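Local coordinates for phosphinothricin N-acetyltransferase (Brucella ovis, PDB 5DWM), which probably transfers an acetyl group from acetyl-CoA to an acceptor amine such as phosphinothricin, at residues Met9-Ile23 with Ile62-Tyr74. Sequence-based numbering, arbitrary orientation.
Sequences MPVIRDFQPADIETI and ILVAEADGRVLGY
Val11-Asp14 runs antiparallel to Ile62-Ala67 as the edge strand of the GNAT sheet, their axes 4.7 Å apart at closest, with Val11-Glu66 and Arg13-Val64 as hydrogen-bonded pairs and Phe15 N to Ile62 O (2.9 Å) extending the pairing. Arg13 shows how one side chain can join two strands to Asp19, near the start of helix 20-33. Its CG sits between backbone N and carbonyl carbon (chi1 64°), and the chain then extends across Val64, whose CG2 lies over one guanidinium face, 3.3 Å from NH1. In the conformer of Glu66 described, NE (2.7 Å) and, less straight, NH2 form a side-on salt bridge to OE1 in the guanidinium plane, the carboxylate turned 82° to it. End-on, NH1 and NH2 form a salt bridge with Asp19 OD2 and OD1; Gln16 N also binds OD2, and NH1 reaches Asp14 O. Ile23 lays CG2 over the Tyr74 ring in a CH-pi contact, 3.8 Å from its centroid. Ile12 CD1 meets Ala65 CB (3.6 Å) on the other sheet face, packed against helix 105-119. Five hydrogen bonds thus fix the guanidinium, three independent of Glu66, and its charge probably offsets Asp19 and Glu66, whose OD1 and OE1 lie 5.9 Å apart.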
loop_
_atom_site.group_PDB
_atom_site.type_symbol
_atom_site.label_atom_id
_atom_site.label_comp_id
_atom_site.label_asym_id
_atom_site.label_seq_id
_atom_site.Cartn_x
_atom_site.Cartn_y
_atom_site.Cartn_z
ATOM N N MET A 9 -26.607 5.922 -23.876
ATOM C CA MET A 9 -26.911 5.360 -22.566
ATOM C C MET A 9 -25.874 4.301 -22.208
ATOM O O MET A 9 -25.698 3.340 -22.966
ATOM C CB MET A 9 -28.299 4.736 -22.581
ATOM C CG MET A 9 -28.685 4.065 -21.275
ATOM S SD MET A 9 -28.765 5.244 -19.917
ATOM C CE MET A 9 -28.751 4.148 -18.496
ATOM N N PRO A 10 -25.180 4.426 -21.077
ATOM C CA PRO A 10 -24.161 3.434 -20.713
ATOM C C PRO A 10 -24.726 2.243 -19.950
ATOM O O PRO A 10 -25.634 2.367 -19.126
ATOM C CB PRO A 10 -23.207 4.234 -19.810
ATOM C CG PRO A 10 -23.908 5.560 -19.522
ATOM C CD PRO A 10 -25.279 5.509 -20.087
ATOM N N VAL A 11 -24.170 1.067 -20.239
ATOM C CA VAL A 11 -24.498 -0.176 -19.546
ATOM C C VAL A 11 -23.234 -0.704 -18.877
ATOM O O VAL A 11 -22.155 -0.676 -19.477
ATOM C CB VAL A 11 -25.046 -1.224 -20.536
ATOM C CG1 VAL A 11 -25.472 -2.487 -19.805
ATOM C CG2 VAL A 11 -26.203 -0.652 -21.329
ATOM N N ILE A 12 -23.365 -1.206 -17.643
ATOM C CA ILE A 12 -22.254 -1.833 -16.923
ATOM C C ILE A 12 -22.325 -3.344 -17.123
ATOM O O ILE A 12 -23.383 -3.955 -16.916
ATOM C CB ILE A 12 -22.289 -1.484 -15.423
ATOM C CG1 ILE A 12 -22.347 0.033 -15.199
ATOM C CG2 ILE A 12 -21.085 -2.091 -14.702
ATOM C CD1 ILE A 12 -21.240 0.804 -15.852
ATOM N N ARG A 13 -21.198 -3.954 -17.504
ATOM C CA ARG A 13 -21.140 -5.401 -17.687
ATOM C C ARG A 13 -19.761 -5.905 -17.291
ATOM O O ARG A 13 -18.821 -5.128 -17.111
ATOM C CB ARG A 13 -21.445 -5.810 -19.132
ATOM C CG ARG A 13 -20.420 -5.290 -20.134
ATOM C CD ARG A 13 -20.577 -5.946 -21.502
ATOM N NE ARG A 13 -19.787 -5.264 -22.526
ATOM C CZ ARG A 13 -18.479 -5.442 -22.697
ATOM N NH1 ARG A 13 -17.814 -6.277 -21.909
ATOM N NH2 ARG A 13 -17.834 -4.783 -23.655
ATOM N N ASP A 14 -19.641 -7.228 -17.178
ATOM C CA ASP A 14 -18.345 -7.829 -16.894
ATOM C C ASP A 14 -17.380 -7.617 -18.053
ATOM O O ASP A 14 -17.756 -7.692 -19.226
ATOM C CB ASP A 14 -18.488 -9.334 -16.676
ATOM C CG ASP A 14 -19.099 -9.686 -15.332
ATOM O OD1 ASP A 14 -18.856 -8.966 -14.341
ATOM O OD2 ASP A 14 -19.812 -10.705 -15.267
ATOM N N PHE A 15 -16.116 -7.390 -17.706
ATOM C CA PHE A 15 -15.034 -7.376 -18.676
ATOM C C PHE A 15 -14.933 -8.713 -19.403
ATOM O O PHE A 15 -15.162 -9.781 -18.820
ATOM C CB PHE A 15 -13.738 -7.115 -17.903
ATOM C CG PHE A 15 -12.477 -7.523 -18.618
ATOM C CD1 PHE A 15 -11.913 -8.777 -18.414
ATOM C CD2 PHE A 15 -11.817 -6.632 -19.448
ATOM C CE1 PHE A 15 -10.738 -9.146 -19.060
ATOM C CE2 PHE A 15 -10.634 -6.996 -20.093
ATOM C CZ PHE A 15 -10.098 -8.254 -19.893
ATOM N N GLN A 16 -14.590 -8.641 -20.687
ATOM C CA GLN A 16 -14.206 -9.796 -21.472
ATOM C C GLN A 16 -12.878 -9.496 -22.151
ATOM O O GLN A 16 -12.516 -8.334 -22.341
ATOM C CB GLN A 16 -15.277 -10.123 -22.526
ATOM C CG GLN A 16 -16.682 -10.258 -21.948
ATOM C CD GLN A 16 -16.868 -11.513 -21.104
ATOM O OE1 GLN A 16 -16.074 -12.452 -21.176
ATOM N NE2 GLN A 16 -17.926 -11.533 -20.302
ATOM N N PRO A 17 -12.101 -10.535 -22.487
ATOM C CA PRO A 17 -10.770 -10.276 -23.076
ATOM C C PRO A 17 -10.789 -9.402 -24.322
ATOM O O PRO A 17 -9.815 -8.676 -24.573
ATOM C CB PRO A 17 -10.230 -11.682 -23.367
ATOM C CG PRO A 17 -10.937 -12.560 -22.376
ATOM C CD PRO A 17 -12.310 -11.967 -22.203
ATOM N N ALA A 18 -11.873 -9.434 -25.103
ATOM C CA ALA A 18 -11.986 -8.559 -26.264
ATOM C C ALA A 18 -11.911 -7.081 -25.894
ATOM O O ALA A 18 -11.603 -6.252 -26.761
ATOM C CB ALA A 18 -13.295 -8.843 -27.002
ATOM N N ASP A 19 -12.171 -6.733 -24.632
ATOM C CA ASP A 19 -12.136 -5.342 -24.196
ATOM C C ASP A 19 -10.728 -4.827 -23.929
ATOM O O ASP A 19 -10.568 -3.625 -23.686
ATOM C CB ASP A 19 -12.940 -5.156 -22.899
ATOM C CG ASP A 19 -14.395 -5.559 -23.037
ATOM O OD1 ASP A 19 -14.966 -5.361 -24.125
ATOM O OD2 ASP A 19 -14.963 -6.070 -22.043
ATOM N N ILE A 20 -9.707 -5.688 -23.980
ATOM C CA ILE A 20 -8.360 -5.291 -23.560
ATOM C C ILE A 20 -7.813 -4.160 -24.423
ATOM O O ILE A 20 -7.092 -3.277 -23.940
ATOM C CB ILE A 20 -7.416 -6.510 -23.535
ATOM C CG1 ILE A 20 -7.565 -7.267 -22.217
ATOM C CG2 ILE A 20 -5.957 -6.093 -23.749
ATOM C CD1 ILE A 20 -7.053 -6.497 -21.008
ATOM N N GLU A 21 -8.134 -4.169 -25.719
ATOM C CA GLU A 21 -7.598 -3.133 -26.601
ATOM C C GLU A 21 -8.057 -1.742 -26.173
ATOM O O GLU A 21 -7.241 -0.823 -26.037
ATOM C CB GLU A 21 -7.977 -3.411 -28.055
ATOM C CG GLU A 21 -7.578 -2.282 -28.983
ATOM C CD GLU A 21 -7.847 -2.599 -30.427
ATOM O OE1 GLU A 21 -6.903 -3.020 -31.126
ATOM O OE2 GLU A 21 -9.006 -2.438 -30.859
ATOM N N THR A 22 -9.363 -1.569 -25.948
ATOM C CA THR A 22 -9.871 -0.262 -25.538
ATOM C C THR A 22 -9.427 0.090 -24.122
ATOM O O THR A 22 -9.079 1.246 -23.843
ATOM C CB THR A 22 -11.393 -0.226 -25.670
ATOM O OG1 THR A 22 -11.755 -0.513 -27.023
ATOM C CG2 THR A 22 -11.931 1.149 -25.303
ATOM N N ILE A 23 -9.434 -0.887 -23.210
ATOM C CA ILE A 23 -8.966 -0.628 -21.852
ATOM C C ILE A 23 -7.530 -0.121 -21.864
ATOM O O ILE A 23 -7.187 0.840 -21.158
ATOM C CB ILE A 23 -9.137 -1.887 -20.983
ATOM C CG1 ILE A 23 -10.606 -2.029 -20.569
ATOM C CG2 ILE A 23 -8.214 -1.829 -19.771
ATOM C CD1 ILE A 23 -10.965 -3.381 -20.056
ATOM N N ILE A 62 -14.178 -7.399 -12.483
ATOM C CA ILE A 62 -13.638 -6.453 -13.453
ATOM C C ILE A 62 -14.803 -6.029 -14.327
ATOM O O ILE A 62 -15.439 -6.877 -14.963
ATOM C CB ILE A 62 -12.527 -7.068 -14.323
ATOM C CG1 ILE A 62 -11.446 -7.734 -13.469
ATOM C CG2 ILE A 62 -11.913 -6.003 -15.203
ATOM C CD1 ILE A 62 -10.455 -8.548 -14.289
ATOM N N LEU A 63 -15.078 -4.729 -14.357
ATOM C CA LEU A 63 -16.277 -4.194 -14.977
ATOM C C LEU A 63 -15.924 -3.184 -16.058
ATOM O O LEU A 63 -14.907 -2.490 -15.981
ATOM C CB LEU A 63 -17.143 -3.500 -13.932
ATOM C CG LEU A 63 -17.558 -4.345 -12.734
ATOM C CD1 LEU A 63 -18.306 -3.462 -11.754
ATOM C CD2 LEU A 63 -18.421 -5.523 -13.182
ATOM N N VAL A 64 -16.791 -3.098 -17.063
ATOM C CA VAL A 64 -16.669 -2.089 -18.104
ATOM C C VAL A 64 -18.000 -1.374 -18.275
ATOM O O VAL A 64 -19.067 -1.937 -18.020
ATOM C CB VAL A 64 -16.178 -2.662 -19.454
ATOM C CG1 VAL A 64 -14.796 -3.287 -19.292
ATOM C CG2 VAL A 64 -17.176 -3.659 -20.025
ATOM N N ALA A 65 -17.926 -0.120 -18.713
ATOM C CA ALA A 65 -19.098 0.654 -19.097
ATOM C C ALA A 65 -19.098 0.764 -20.611
ATOM O O ALA A 65 -18.094 1.174 -21.202
ATOM C CB ALA A 65 -19.045 2.052 -18.483
ATOM N N GLU A 66 -20.212 0.396 -21.237
ATOM C CA GLU A 66 -20.320 0.373 -22.689
ATOM C C GLU A 66 -21.508 1.212 -23.129
ATOM O O GLU A 66 -22.596 1.104 -22.556
ATOM C CB GLU A 66 -20.490 -1.061 -23.207
ATOM C CG GLU A 66 -20.704 -1.143 -24.710
ATOM C CD GLU A 66 -20.940 -2.558 -25.191
ATOM O OE1 GLU A 66 -20.528 -3.505 -24.488
ATOM O OE2 GLU A 66 -21.543 -2.726 -26.272
ATOM N N ALA A 67 -21.292 2.047 -24.145
ATOM C CA ALA A 67 -22.355 2.831 -24.758
ATOM C C ALA A 67 -22.037 2.980 -26.237
ATOM O O ALA A 67 -20.895 3.266 -26.605
ATOM C CB ALA A 67 -22.491 4.211 -24.099
ATOM N N ASP A 68 -23.058 2.783 -27.076
ATOM C CA ASP A 68 -22.903 2.807 -28.533
ATOM C C ASP A 68 -21.795 1.862 -28.996
ATOM O O ASP A 68 -21.026 2.166 -29.910
ATOM C CB ASP A 68 -22.699 4.228 -29.063
ATOM C CG ASP A 68 -23.018 4.349 -30.547
ATOM O OD1 ASP A 68 -23.813 3.529 -31.056
ATOM O OD2 ASP A 68 -22.476 5.264 -31.203
ATOM N N GLY A 69 -21.708 0.701 -28.353
ATOM C CA GLY A 69 -20.716 -0.287 -28.718
ATOM C C GLY A 69 -19.291 0.017 -28.308
ATOM O O GLY A 69 -18.411 -0.806 -28.577
ATOM N N ARG A 70 -19.031 1.163 -27.673
ATOM C CA ARG A 70 -17.697 1.560 -27.243
ATOM C C ARG A 70 -17.569 1.350 -25.742
ATOM O O ARG A 70 -18.483 1.682 -24.985
ATOM C CB ARG A 70 -17.481 3.054 -27.486
ATOM C CG ARG A 70 -17.032 3.462 -28.868
ATOM C CD ARG A 70 -16.720 4.958 -28.864
ATOM N NE ARG A 70 -15.807 5.327 -27.780
ATOM C CZ ARG A 70 -15.582 6.577 -27.381
ATOM N NH1 ARG A 70 -16.207 7.583 -27.972
ATOM N NH2 ARG A 70 -14.733 6.822 -26.386
ATOM N N VAL A 71 -16.419 0.839 -25.306
ATOM C CA VAL A 71 -16.097 0.824 -23.882
ATOM C C VAL A 71 -15.626 2.216 -23.478
ATOM O O VAL A 71 -14.655 2.739 -24.037
ATOM C CB VAL A 71 -15.040 -0.239 -23.561
ATOM C CG1 VAL A 71 -14.400 0.028 -22.190
ATOM C CG2 VAL A 71 -15.679 -1.618 -23.610
ATOM N N LEU A 72 -16.321 2.820 -22.515
ATOM C CA LEU A 72 -16.053 4.189 -22.095
ATOM C C LEU A 72 -15.283 4.275 -20.786
ATOM O O LEU A 72 -14.815 5.364 -20.428
ATOM C CB LEU A 72 -17.365 4.963 -21.942
ATOM C CG LEU A 72 -18.242 5.015 -23.195
ATOM C CD1 LEU A 72 -19.440 5.888 -22.941
ATOM C CD2 LEU A 72 -17.438 5.538 -24.367
ATOM N N GLY A 73 -15.151 3.173 -20.061
ATOM C CA GLY A 73 -14.430 3.185 -18.801
ATOM C C GLY A 73 -14.434 1.789 -18.230
ATOM O O GLY A 73 -15.149 0.903 -18.707
ATOM N N TYR A 74 -13.611 1.596 -17.203
ATOM C CA TYR A 74 -13.513 0.296 -16.564
ATOM C C TYR A 74 -13.207 0.480 -15.083
ATOM O O TYR A 74 -12.738 1.536 -14.646
ATOM C CB TYR A 74 -12.471 -0.611 -17.242
ATOM C CG TYR A 74 -11.042 -0.130 -17.108
ATOM C CD1 TYR A 74 -10.500 0.748 -18.033
ATOM C CD2 TYR A 74 -10.234 -0.557 -16.057
ATOM C CE1 TYR A 74 -9.197 1.190 -17.927
ATOM C CE2 TYR A 74 -8.920 -0.120 -15.934
ATOM C CZ TYR A 74 -8.408 0.760 -16.875
ATOM O OH TYR A 74 -7.105 1.207 -16.771
HETATM O O HOH W 1 -25.711 2.236 -25.843
HETATM O O HOH W 2 -15.987 -9.599 -13.417
HETATM O O HOH W 3 -14.458 0.124 -27.573
#